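Local coordinates for protein beta-N-acetylhexosaminidase (Akkermansia muciniphila, PDB 6JEB) that hydrolyses terminal non-reducing N-acetylhexosamine residues from N-acetyl-beta-D-hexosaminides, including N-glycans and chitobiose, as a zinc-containing glycoside hydrolase of family 20, at residues Y39-T44 with R66-Q71; A48-G53 with Y60-L65; D189-N194 with E284-F289; Q195-A200 with E223-Q228. One frame throughout, in Å; residues are numbered along the deposited sequence.

How the contacts relate
From the N terminus, strand 39-44 turns into strand 47-52, its antiparallel neighbour, and the chain then enters helix 55-73, which lies against the sheet. Contact 2 closes the short loop from strand 47-52 to the middle of that helix; contact 1 closes a wider loop around it, back to strand 39-44. The two touch, Y39 OH meeting T64 OG1 at 2.6 Å. In the catalytic domain contact 3 joins the loop after strand 183-187 to helix 282-299, and contact 4 closes within that span, between helix 195-200 and the zinc-binding loop. P191 O and V225 N, 3.2 Å apart, link these two. The pairs lie on opposite sides of the chain's centre.

Contact 1. Residues Y39-T44 with R66-Q71; sequences YRLTVT and RQLRDQ
L68 pushes one methyl, CD1, into the strand side of the contact, where it overlaps L41 and V43 together. L41 meets it tip to tip, CD2 to CD1 of L68 at 3.8 Å, while the V43 side chain crosses obliquely and lays CG2 4.0 Å from the same L68 CD1. The two strand residues are alternate ones, so their side chains leave the same face of strand 39-44, and a single leucine on the helix can serve both. On L41, CG stands opposite the backbone N (chi1 -179°), which sends the branched end outward from the strand toward the helix. V43 is shorter and branched at CB; its CG2 lies beside its own backbone N and opposite the carbonyl carbon, and this is the methyl that reaches L68. Leucine suits the helical position because it carries its methyls far enough to span a backbone separation of 9.6 Å between CA of V43 and CA of L68. The contact is wholly apolar and buried, and no hydrogen bond joins the two segments. Y4 packs on both V43 and L68, L23 also touches L68, and L50 of the adjoining strand 47-52 lies against L41. On its other flank helix 55-73 meets helix 434-452, where D70 forms a salt bridge with R451, while strand 39-44 runs between strands 47-52 and 79-86, antiparallel to each.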
loop_
_atom_site.group_PDB
_atom_site.type_symbol
_atom_site.label_atom_id
_atom_site.label_comp_id
_atom_site.label_asym_id
_atom_site.label_seq_id
_atom_site.Cartn_x
_atom_site.Cartn_y
_atom_site.Cartn_z
ATOM N N TYR A 39 -11.012 8.718 19.193
ATOM C CA TYR A 39 -10.724 8.486 20.603
ATOM C C TYR A 39 -10.450 9.819 21.294
ATOM O O TYR A 39 -10.151 10.835 20.653
ATOM C CB TYR A 39 -9.550 7.489 20.823
ATOM C CG TYR A 39 -8.218 8.065 20.404
ATOM C CD1 TYR A 39 -7.446 8.802 21.301
ATOM C CD2 TYR A 39 -7.744 7.905 19.104
ATOM C CE1 TYR A 39 -6.248 9.366 20.921
ATOM C CE2 TYR A 39 -6.541 8.454 18.714
ATOM C CZ TYR A 39 -5.799 9.196 19.628
ATOM O OH TYR A 39 -4.614 9.781 19.253
ATOM N N ARG A 40 -10.558 9.794 22.620
ATOM C CA ARG A 40 -10.130 10.887 23.480
ATOM C C ARG A 40 -9.242 10.287 24.557
ATOM O O ARG A 40 -9.668 9.390 25.292
ATOM C CB ARG A 40 -11.330 11.589 24.113
ATOM C CG ARG A 40 -10.949 12.789 24.976
ATOM C CD ARG A 40 -12.153 13.333 25.762
ATOM N NE ARG A 40 -13.327 13.518 24.908
ATOM C CZ ARG A 40 -14.441 12.791 24.977
ATOM N NH1 ARG A 40 -14.565 11.827 25.886
ATOM N NH2 ARG A 40 -15.440 13.039 24.138
ATOM N N LEU A 41 -8.003 10.756 24.636
ATOM C CA LEU A 41 -7.034 10.237 25.591
ATOM C C LEU A 41 -6.635 11.377 26.508
ATOM O O LEU A 41 -6.120 12.397 26.041
ATOM C CB LEU A 41 -5.818 9.670 24.861
ATOM C CG LEU A 41 -4.717 9.068 25.734
ATOM C CD1 LEU A 41 -5.219 7.855 26.511
ATOM C CD2 LEU A 41 -3.531 8.685 24.869
ATOM N N THR A 42 -6.887 11.215 27.804
ATOM C CA THR A 42 -6.591 12.244 28.794
ATOM C C THR A 42 -5.436 11.766 29.662
ATOM O O THR A 42 -5.510 10.694 30.276
ATOM C CB THR A 42 -7.827 12.551 29.640
ATOM O OG1 THR A 42 -8.894 12.949 28.768
ATOM C CG2 THR A 42 -7.537 13.683 30.631
ATOM N N VAL A 43 -4.370 12.557 29.701
ATOM C CA VAL A 43 -3.174 12.257 30.478
ATOM C C VAL A 43 -3.232 13.092 31.751
ATOM O O VAL A 43 -3.297 14.326 31.685
ATOM C CB VAL A 43 -1.908 12.566 29.662
ATOM C CG1 VAL A 43 -0.645 12.382 30.509
ATOM C CG2 VAL A 43 -1.862 11.691 28.406
ATOM N N THR A 44 -3.246 12.429 32.906
ATOM C CA THR A 44 -3.288 13.070 34.213
ATOM C C THR A 44 -2.094 12.606 35.043
ATOM O O THR A 44 -1.455 11.605 34.705
ATOM C CB THR A 44 -4.586 12.723 34.971
ATOM O OG1 THR A 44 -4.466 11.426 35.574
ATOM C CG2 THR A 44 -5.806 12.770 34.047
ATOM N N ARG A 66 0.904 4.096 23.191
ATOM C CA ARG A 66 2.189 3.433 23.000
ATOM C C ARG A 66 3.288 4.453 22.716
ATOM O O ARG A 66 4.387 4.374 23.277
ATOM C CB ARG A 66 2.040 2.427 21.852
ATOM C CG ARG A 66 3.246 1.584 21.523
ATOM C CD ARG A 66 2.847 0.392 20.626
ATOM N NE ARG A 66 2.117 0.822 19.434
ATOM C CZ ARG A 66 1.266 0.064 18.745
ATOM N NH1 ARG A 66 1.016 -1.192 19.112
ATOM N NH2 ARG A 66 0.669 0.561 17.675
ATOM N N GLN A 67 3.005 5.423 21.834
ATOM C CA GLN A 67 4.004 6.444 21.530
ATOM C C GLN A 67 4.285 7.315 22.747
ATOM O O GLN A 67 5.440 7.691 22.993
ATOM C CB GLN A 67 3.568 7.294 20.334
ATOM C CG GLN A 67 3.541 6.506 19.034
ATOM C CD GLN A 67 3.580 7.395 17.804
ATOM O OE1 GLN A 67 3.570 8.623 17.910
ATOM N NE2 GLN A 67 3.638 6.779 16.627
ATOM N N LEU A 68 3.248 7.643 23.523
ATOM C CA LEU A 68 3.460 8.423 24.740
ATOM C C LEU A 68 4.284 7.644 25.756
ATOM O O LEU A 68 5.109 8.228 26.470
ATOM C CB LEU A 68 2.122 8.848 25.342
ATOM C CG LEU A 68 1.354 9.906 24.555
ATOM C CD1 LEU A 68 0.014 10.135 25.219
ATOM C CD2 LEU A 68 2.155 11.203 24.466
ATOM N N ARG A 69 4.073 6.325 25.839
ATOM C CA ARG A 69 4.896 5.511 26.729
ATOM C C ARG A 69 6.349 5.492 26.274
ATOM O O ARG A 69 7.266 5.533 27.108
ATOM C CB ARG A 69 4.325 4.099 26.839
ATOM C CG ARG A 69 3.038 4.071 27.629
ATOM C CD ARG A 69 2.357 2.726 27.646
ATOM N NE ARG A 69 1.268 2.763 28.618
ATOM C CZ ARG A 69 0.234 1.931 28.637
ATOM N NH1 ARG A 69 0.122 0.976 27.720
ATOM N NH2 ARG A 69 -0.691 2.069 29.577
ATOM N N ASP A 70 6.579 5.427 24.960
ATOM C CA ASP A 70 7.946 5.504 24.457
ATOM C C ASP A 70 8.567 6.860 24.773
ATOM O O ASP A 70 9.744 6.943 25.148
ATOM C CB ASP A 70 7.981 5.207 22.956
ATOM C CG ASP A 70 7.638 3.753 22.636
ATOM O OD1 ASP A 70 7.699 2.900 23.549
ATOM O OD2 ASP A 70 7.312 3.461 21.465
ATOM N N GLN A 71 7.786 7.937 24.644
ATOM C CA GLN A 71 8.291 9.254 25.017
ATOM C C GLN A 71 8.627 9.319 26.505
ATOM O O GLN A 71 9.720 9.760 26.893
ATOM C CB GLN A 71 7.286 10.344 24.634
ATOM C CG GLN A 71 7.827 11.742 24.929
ATOM C CD GLN A 71 6.889 12.854 24.495
ATOM O OE1 GLN A 71 5.937 12.627 23.747
ATOM N NE2 GLN A 71 7.163 14.068 24.955
#

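Contact 2. Residues A48-G53 with Y60-L65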
loop_
_atom_site.group_PDB
_atom_site.type_symbol
_atom_site.label_atom_id
_atom_site.label_comp_id
_atom_site.label_asym_id
_atom_site.label_seq_id
_atom_site.Cartn_x
_atom_site.Cartn_y
_atom_site.Cartn_z
ATOM N N ALA A 48 -3.690 7.611 32.742
ATOM C CA ALA A 48 -4.358 8.005 31.516
ATOM C C ALA A 48 -5.766 7.433 31.450
ATOM O O ALA A 48 -6.042 6.349 31.970
ATOM C CB ALA A 48 -3.559 7.523 30.303
ATOM N N HIS A 49 -6.653 8.173 30.792
ATOM C CA HIS A 49 -8.028 7.750 30.567
ATOM C C HIS A 49 -8.281 7.700 29.071
ATOM O O HIS A 49 -8.058 8.695 28.372
ATOM C CB HIS A 49 -8.996 8.751 31.194
ATOM C CG HIS A 49 -8.821 8.905 32.667
ATOM N ND1 HIS A 49 -9.443 8.077 33.577
ATOM C CD2 HIS A 49 -8.090 9.784 33.395
ATOM C CE1 HIS A 49 -9.110 8.447 34.802
ATOM N NE2 HIS A 49 -8.291 9.481 34.719
ATOM N N LEU A 50 -8.747 6.553 28.583
ATOM C CA LEU A 50 -9.041 6.374 27.168
ATOM C C LEU A 50 -10.544 6.231 26.972
ATOM O O LEU A 50 -11.185 5.403 27.623
ATOM C CB LEU A 50 -8.314 5.146 26.617
ATOM C CG LEU A 50 -8.551 4.859 25.131
ATOM C CD1 LEU A 50 -8.072 5.993 24.241
ATOM C CD2 LEU A 50 -7.852 3.563 24.744
ATOM N N ALA A 51 -11.102 7.051 26.091
ATOM C CA ALA A 51 -12.473 6.904 25.623
ATOM C C ALA A 51 -12.412 6.730 24.115
ATOM O O ALA A 51 -11.594 7.365 23.450
ATOM C CB ALA A 51 -13.296 8.153 25.954
ATOM N N SER A 52 -13.255 5.859 23.570
ATOM C CA SER A 52 -13.241 5.642 22.130
ATOM C C SER A 52 -14.658 5.381 21.649
ATOM O O SER A 52 -15.520 4.954 22.417
ATOM C CB SER A 52 -12.298 4.495 21.747
ATOM O OG SER A 52 -12.668 3.307 22.415
ATOM N N GLY A 53 -14.899 5.652 20.363
ATOM C CA GLY A 53 -16.226 5.423 19.818
ATOM C C GLY A 53 -16.478 4.019 19.321
ATOM O O GLY A 53 -17.624 3.670 19.013
ATOM N N TYR A 60 -6.524 2.952 17.677
ATOM C CA TYR A 60 -5.741 4.166 17.458
ATOM C C TYR A 60 -5.360 4.829 18.774
ATOM O O TYR A 60 -4.230 5.302 18.926
ATOM C CB TYR A 60 -6.491 5.151 16.559
ATOM C CG TYR A 60 -6.846 4.592 15.198
ATOM C CD1 TYR A 60 -6.011 3.681 14.552
ATOM C CD2 TYR A 60 -8.029 4.964 14.558
ATOM C CE1 TYR A 60 -6.345 3.160 13.311
ATOM C CE2 TYR A 60 -8.359 4.458 13.320
ATOM C CZ TYR A 60 -7.520 3.551 12.701
ATOM O OH TYR A 60 -7.871 3.038 11.470
ATOM N N GLY A 61 -6.288 4.896 19.732
ATOM C CA GLY A 61 -5.953 5.495 21.017
ATOM C C GLY A 61 -4.843 4.747 21.727
ATOM O O GLY A 61 -3.952 5.355 22.331
ATOM N N LEU A 62 -4.877 3.414 21.658
ATOM C CA LEU A 62 -3.804 2.617 22.239
ATOM C C LEU A 62 -2.485 2.825 21.499
ATOM O O LEU A 62 -1.417 2.759 22.118
ATOM C CB LEU A 62 -4.208 1.139 22.287
ATOM C CG LEU A 62 -5.361 0.801 23.239
ATOM C CD1 LEU A 62 -5.852 -0.634 23.037
ATOM C CD2 LEU A 62 -4.946 1.040 24.690
ATOM N N ALA A 63 -2.537 3.075 20.183
ATOM C CA ALA A 63 -1.317 3.383 19.440
ATOM C C ALA A 63 -0.713 4.709 19.896
ATOM O O ALA A 63 0.514 4.832 20.028
ATOM C CB ALA A 63 -1.607 3.408 17.939
ATOM N N THR A 64 -1.554 5.714 20.143
ATOM C CA THR A 64 -1.044 6.959 20.706
ATOM C C THR A 64 -0.466 6.736 22.096
ATOM O O THR A 64 0.608 7.258 22.421
ATOM C CB THR A 64 -2.170 7.989 20.733
ATOM O OG1 THR A 64 -2.514 8.306 19.379
ATOM C CG2 THR A 64 -1.742 9.258 21.478
ATOM N N LEU A 65 -1.160 5.958 22.929
ATOM C CA LEU A 65 -0.645 5.651 24.261
ATOM C C LEU A 65 0.719 4.973 24.181
ATOM O O LEU A 65 1.607 5.244 25.000
ATOM C CB LEU A 65 -1.651 4.776 25.010
ATOM C CG LEU A 65 -1.384 4.473 26.482
ATOM C CD1 LEU A 65 -1.265 5.767 27.263
ATOM C CD2 LEU A 65 -2.498 3.590 27.044
#
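A strand followed at once by a helix that folds back over the sheet brings A48-G53 against Y60-L65, within the family 20 domain 2 region of this hexosaminidase. The segment axes come within 9.3 Å and run nearly antiparallel, at 155°. L50 carries most of the contact, with its two methyls doing different work. CD1 rests on the bare backbone of G61, 3.9 Å from its CA, while CD2 meets CD2 of L62 at 3.8 Å, the two leucines crossing at about a right angle. With CG opposite the backbone N in L50 (chi1 -180°), the fork projects from the strand toward the helix and straddles these two neighbours. Glycine suits position 61 for a steric reason: a CB there would point at the strand and fall 2.5 Å from L50 CD1, a clash. The strand and helix can therefore approach to 6.9 Å between CA of L50 and CA of G61. One helical turn after G61, L65 faces the small A48, whose CB lies 4.2 Å from L65 CD1. L25 of the neighbouring strand 25-30 also packs on L50 and L65, extending the apolar layer across the sheet. A helix laid along one face of a sheet in this way is the arrangement of a two-layer alpha/beta domain.

Contact 3. Residues D189-N194 with E284-F289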
loop_
_atom_site.group_PDB
_atom_site.type_symbol
_atom_site.label_atom_id
_atom_site.label_comp_id
_atom_site.label_asym_id
_atom_site.label_seq_id
_atom_site.Cartn_x
_atom_site.Cartn_y
_atom_site.Cartn_z
ATOM N N ASP A 189 -2.338 -8.548 -10.540
ATOM C CA ASP A 189 -2.206 -7.542 -11.588
ATOM C C ASP A 189 -2.578 -8.153 -12.946
ATOM O O ASP A 189 -2.073 -9.215 -13.330
ATOM C CB ASP A 189 -0.779 -6.982 -11.577
ATOM C CG ASP A 189 -0.648 -5.653 -12.311
ATOM O OD1 ASP A 189 -1.505 -5.343 -13.167
ATOM O OD2 ASP A 189 0.342 -4.925 -12.031
ATOM N N MET A 190 -3.495 -7.502 -13.657
ATOM C CA MET A 190 -3.949 -7.972 -14.959
ATOM C C MET A 190 -4.425 -6.767 -15.754
ATOM O O MET A 190 -4.809 -5.750 -15.168
ATOM C CB MET A 190 -5.098 -8.972 -14.792
ATOM C CG MET A 190 -6.272 -8.410 -14.015
ATOM S SD MET A 190 -7.536 -9.648 -13.688
ATOM C CE MET A 190 -6.825 -10.499 -12.307
ATOM N N PRO A 191 -4.421 -6.846 -17.098
ATOM C CA PRO A 191 -4.030 -8.001 -17.910
ATOM C C PRO A 191 -2.527 -8.089 -18.180
ATOM O O PRO A 191 -2.077 -9.114 -18.701
ATOM C CB PRO A 191 -4.798 -7.771 -19.215
ATOM C CG PRO A 191 -4.840 -6.264 -19.351
ATOM C CD PRO A 191 -4.965 -5.748 -17.923
ATOM N N GLY A 192 -1.771 -7.048 -17.839
ATOM C CA GLY A 192 -0.341 -7.016 -18.047
ATOM C C GLY A 192 0.439 -7.342 -16.792
ATOM O O GLY A 192 -0.075 -7.949 -15.845
ATOM N N HIS A 193 1.706 -6.926 -16.782
ATOM C CA HIS A 193 2.631 -7.282 -15.707
ATOM C C HIS A 193 2.557 -8.778 -15.411
ATOM O O HIS A 193 2.534 -9.217 -14.257
ATOM C CB HIS A 193 2.400 -6.424 -14.458
ATOM C CG HIS A 193 3.072 -5.087 -14.529
ATOM N ND1 HIS A 193 4.397 -4.910 -14.191
ATOM C CD2 HIS A 193 2.618 -3.873 -14.929
ATOM C CE1 HIS A 193 4.727 -3.640 -14.358
ATOM N NE2 HIS A 193 3.665 -2.988 -14.808
ATOM N N ASN A 194 2.560 -9.568 -16.487
ATOM C CA ASN A 194 2.190 -10.975 -16.417
ATOM C C ASN A 194 3.254 -11.897 -17.003
ATOM O O ASN A 194 2.929 -13.019 -17.411
ATOM C CB ASN A 194 0.838 -11.213 -17.102
ATOM C CG ASN A 194 -0.294 -11.400 -16.108
ATOM O OD1 ASN A 194 -0.091 -11.926 -15.011
ATOM N ND2 ASN A 194 -1.498 -10.996 -16.495
ATOM N N GLU A 284 -11.911 0.061 -25.481
ATOM C CA GLU A 284 -13.206 -0.590 -25.292
ATOM C C GLU A 284 -13.020 -2.039 -24.868
ATOM O O GLU A 284 -13.757 -2.553 -24.021
ATOM C CB GLU A 284 -14.017 -0.544 -26.586
ATOM C CG GLU A 284 -14.813 0.718 -26.805
ATOM C CD GLU A 284 -15.812 0.555 -27.932
ATOM O OE1 GLU A 284 -16.869 -0.077 -27.710
ATOM O OE2 GLU A 284 -15.524 1.035 -29.046
ATOM N N GLN A 285 -12.030 -2.717 -25.450
ATOM C CA GLN A 285 -11.755 -4.087 -25.044
ATOM C C GLN A 285 -11.298 -4.142 -23.590
ATOM O O GLN A 285 -11.710 -5.031 -22.834
ATOM C CB GLN A 285 -10.700 -4.697 -25.959
ATOM C CG GLN A 285 -10.533 -6.189 -25.730
ATOM C CD GLN A 285 -9.518 -6.827 -26.655
ATOM O OE1 GLN A 285 -9.199 -6.290 -27.716
ATOM N NE2 GLN A 285 -9.004 -7.981 -26.253
ATOM N N MET A 286 -10.452 -3.190 -23.181
ATOM C CA MET A 286 -9.996 -3.133 -21.795
ATOM C C MET A 286 -11.165 -2.901 -20.846
ATOM O O MET A 286 -11.252 -3.537 -19.789
ATOM C CB MET A 286 -8.949 -2.026 -21.637
ATOM C CG MET A 286 -8.266 -1.965 -20.262
ATOM S SD MET A 286 -7.085 -3.304 -19.966
ATOM C CE MET A 286 -5.834 -2.969 -21.203
ATOM N N LYS A 287 -12.072 -1.989 -21.201
ATOM C CA LYS A 287 -13.254 -1.758 -20.374
ATOM C C LYS A 287 -14.065 -3.039 -20.203
ATOM O O LYS A 287 -14.489 -3.376 -19.091
ATOM C CB LYS A 287 -14.111 -0.648 -20.988
ATOM C CG LYS A 287 -15.359 -0.314 -20.197
ATOM C CD LYS A 287 -16.172 0.765 -20.901
ATOM C CE LYS A 287 -17.380 1.169 -20.068
ATOM N NZ LYS A 287 -16.976 1.814 -18.778
ATOM N N ALA A 288 -14.279 -3.774 -21.295
ATOM C CA ALA A 288 -15.049 -5.014 -21.223
ATOM C C ALA A 288 -14.318 -6.074 -20.409
ATOM O O ALA A 288 -14.948 -6.849 -19.679
ATOM C CB ALA A 288 -15.329 -5.533 -22.630
ATOM N N PHE A 289 -12.987 -6.123 -20.527
ATOM C CA PHE A 289 -12.201 -7.071 -19.748
ATOM C C PHE A 289 -12.367 -6.815 -18.255
ATOM O O PHE A 289 -12.608 -7.743 -17.473
ATOM C CB PHE A 289 -10.726 -6.974 -20.158
ATOM C CG PHE A 289 -9.806 -7.790 -19.294
ATOM C CD1 PHE A 289 -9.749 -9.168 -19.434
ATOM C CD2 PHE A 289 -9.008 -7.186 -18.327
ATOM C CE1 PHE A 289 -8.911 -9.930 -18.621
ATOM C CE2 PHE A 289 -8.169 -7.944 -17.515
ATOM C CZ PHE A 289 -8.118 -9.318 -17.667
#
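M286 is the first residue of helical segment 284-289 to touch the loop that follows strand 183-187 of the catalytic TIM barrel. Its chain, bent at chi2 and chi3, brings SD over to the ring of P191, 3.8 Å from CG of that proline. Three residues on, F289 fills the rest of the contact with the outer end of its ring: CE2 lies 3.8 Å from P191 CB, an oblique approach, and CG of M190 comes to the ring edge, near its plane. The sulfur of M190 stands 5.1 Å from the F289 ring centroid, 64° off the normal, an oblique Met-aromatic contact. Flexible methionines and a flat ring fit around the rigid proline, whose preceding peptide bond is cis. An alanine here would remove CG and CD, and M286 SD would probably lose its apolar partner while the cis turn became harder to maintain. The same loop carries H193 of the charge relay system, hydrogen-bonded to D130 and E258, so P191 packs on the helix two residues before H193. Within this loop N194 ND2 donates to P191 O at 3.0 Å, approaching from above the carbonyl plane.

Contact 4. Residues Q195-A200 with E223-Q228; sequences QALHAA and ELVCPQ. With ZN (zinc ion), chain B.
H198 and E223 meet closely at the packed end of this contact, whereas Q195 stands back from segment 223-228 at its partly exposed edge. E223 OE1 comes to the edge of the imidazole, near the ring plane, at 3.0 Å from H198 ND1, and the carboxylate plane stands 88° to the ring. With CG of E223 opposite the carbonyl carbon (chi1 -65°), the bend at chi2 (-65°) turns the carboxylate to the imidazole. Both residues have a further partner in one loop: E223 OE2 forms a salt bridge with K209 NZ, and H198 NE2 hydrogen-bonds to K209 N. In place of E223 a glutamine would lack the carboxylate charge and would probably leave the K209 ammonium without its ionic mate beside H198. Further along, L197 and V225 cross at about a right angle, CD2 to CG1 at 3.9 Å, a purely apolar meeting for which branched aliphatic residues are well suited. At the loose side Q195 turns to N213 and R215 instead. The segment that carries E223 at the helix also carries C226, whose SG binds the zinc ion at 2.3 Å, together with C206, C267 and C270. Four cysteine sulfurs are consistent with a structural rather than a catalytic zinc. The E223 carboxylate probably offsets the charge of K209, while H198 NE2, as acceptor from the K209 backbone N, is consistent with an uncharged ring.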
loop_
_atom_site.group_PDB
_atom_site.type_symbol
_atom_site.label_atom_id
_atom_site.label_comp_id
_atom_site.label_asym_id
_atom_site.label_seq_id
_atom_site.Cartn_x
_atom_site.Cartn_y
_atom_site.Cartn_z
ATOM N N GLN A 195 4.521 -11.474 -17.043
ATOM C CA GLN A 195 5.530 -12.360 -17.626
ATOM C C GLN A 195 5.675 -13.652 -16.826
ATOM O O GLN A 195 5.908 -14.717 -17.408
ATOM C CB GLN A 195 6.877 -11.665 -17.797
ATOM C CG GLN A 195 7.874 -12.538 -18.566
ATOM C CD GLN A 195 9.075 -11.768 -19.054
ATOM O OE1 GLN A 195 8.977 -10.573 -19.348
ATOM N NE2 GLN A 195 10.224 -12.444 -19.140
ATOM N N ALA A 196 5.536 -13.587 -15.497
ATOM C CA ALA A 196 5.667 -14.804 -14.700
ATOM C C ALA A 196 4.528 -15.772 -15.004
ATOM O O ALA A 196 4.754 -16.982 -15.175
ATOM C CB ALA A 196 5.745 -14.470 -13.207
ATOM N N LEU A 197 3.302 -15.252 -15.114
ATOM C CA LEU A 197 2.173 -16.090 -15.497
ATOM C C LEU A 197 2.372 -16.686 -16.890
ATOM O O LEU A 197 2.027 -17.851 -17.128
ATOM C CB LEU A 197 0.872 -15.281 -15.420
ATOM C CG LEU A 197 -0.429 -16.035 -15.725
ATOM C CD1 LEU A 197 -0.639 -17.198 -14.761
ATOM C CD2 LEU A 197 -1.627 -15.077 -15.710
ATOM N N HIS A 198 2.940 -15.908 -17.821
ATOM C CA HIS A 198 3.198 -16.423 -19.166
ATOM C C HIS A 198 4.231 -17.542 -19.138
ATOM O O HIS A 198 4.099 -18.533 -19.866
ATOM C CB HIS A 198 3.632 -15.281 -20.096
ATOM C CG HIS A 198 3.618 -15.638 -21.554
ATOM N ND1 HIS A 198 3.086 -14.803 -22.515
ATOM C CD2 HIS A 198 4.078 -16.728 -22.217
ATOM C CE1 HIS A 198 3.208 -15.368 -23.704
ATOM N NE2 HIS A 198 3.804 -16.538 -23.551
ATOM N N ALA A 199 5.273 -17.400 -18.317
ATOM C CA ALA A 199 6.266 -18.464 -18.202
ATOM C C ALA A 199 5.621 -19.779 -17.776
ATOM O O ALA A 199 5.985 -20.852 -18.281
ATOM C CB ALA A 199 7.359 -18.052 -17.214
ATOM N N ALA A 200 4.635 -19.710 -16.872
ATOM C CA ALA A 200 3.971 -20.914 -16.379
ATOM C C ALA A 200 2.882 -21.401 -17.328
ATOM O O ALA A 200 2.782 -22.606 -17.598
ATOM C CB ALA A 200 3.372 -20.647 -14.999
ATOM N N GLU A 223 2.991 -8.565 -22.754
ATOM C CA GLU A 223 2.213 -9.803 -22.719
ATOM C C GLU A 223 0.930 -9.601 -21.917
ATOM O O GLU A 223 0.968 -9.480 -20.688
ATOM C CB GLU A 223 3.057 -10.920 -22.112
ATOM C CG GLU A 223 4.262 -11.298 -22.945
ATOM C CD GLU A 223 3.872 -11.898 -24.281
ATOM O OE1 GLU A 223 2.761 -12.463 -24.381
ATOM O OE2 GLU A 223 4.676 -11.811 -25.232
ATOM N N LEU A 224 -0.212 -9.595 -22.598
ATOM C CA LEU A 224 -1.507 -9.494 -21.941
ATOM C C LEU A 224 -2.230 -10.833 -22.027
ATOM O O LEU A 224 -2.190 -11.503 -23.067
ATOM C CB LEU A 224 -2.382 -8.420 -22.608
ATOM C CG LEU A 224 -1.797 -7.013 -22.769
ATOM C CD1 LEU A 224 -2.875 -6.037 -23.205
ATOM C CD2 LEU A 224 -1.143 -6.524 -21.484
ATOM N N VAL A 225 -2.904 -11.222 -20.940
ATOM C CA VAL A 225 -3.783 -12.383 -21.032
ATOM C C VAL A 225 -4.829 -12.132 -22.121
ATOM O O VAL A 225 -5.245 -10.991 -22.372
ATOM C CB VAL A 225 -4.447 -12.742 -19.691
ATOM C CG1 VAL A 225 -3.413 -13.292 -18.711
ATOM C CG2 VAL A 225 -5.192 -11.528 -19.105
ATOM N N CYS A 226 -5.237 -13.205 -22.798
ATOM C CA CYS A 226 -6.179 -13.084 -23.902
ATOM C C CYS A 226 -7.599 -13.255 -23.375
ATOM O O CYS A 226 -7.947 -14.351 -22.915
ATOM C CB CYS A 226 -5.889 -14.130 -24.966
ATOM S SG CYS A 226 -7.037 -13.992 -26.368
ATOM N N PRO A 227 -8.451 -12.225 -23.424
ATOM C CA PRO A 227 -9.816 -12.376 -22.894
ATOM C C PRO A 227 -10.663 -13.385 -23.647
ATOM O O PRO A 227 -11.747 -13.730 -23.160
ATOM C CB PRO A 227 -10.410 -10.963 -23.023
ATOM C CG PRO A 227 -9.226 -10.049 -23.124
ATOM C CD PRO A 227 -8.178 -10.847 -23.865
ATOM N N GLN A 228 -10.222 -13.856 -24.814
ATOM C CA GLN A 228 -11.038 -14.792 -25.579
ATOM C C GLN A 228 -10.862 -16.234 -25.139
ATOM O O GLN A 228 -11.594 -17.107 -25.621
ATOM C CB GLN A 228 -10.716 -14.692 -27.073
ATOM C CG GLN A 228 -10.498 -13.266 -27.582
ATOM C CD GLN A 228 -11.477 -12.252 -27.001
ATOM O OE1 GLN A 228 -12.648 -12.556 -26.741
ATOM N NE2 GLN A 228 -10.999 -11.036 -26.804
HETATM ZN ZN ZN B . -6.067 -12.304 -27.668
#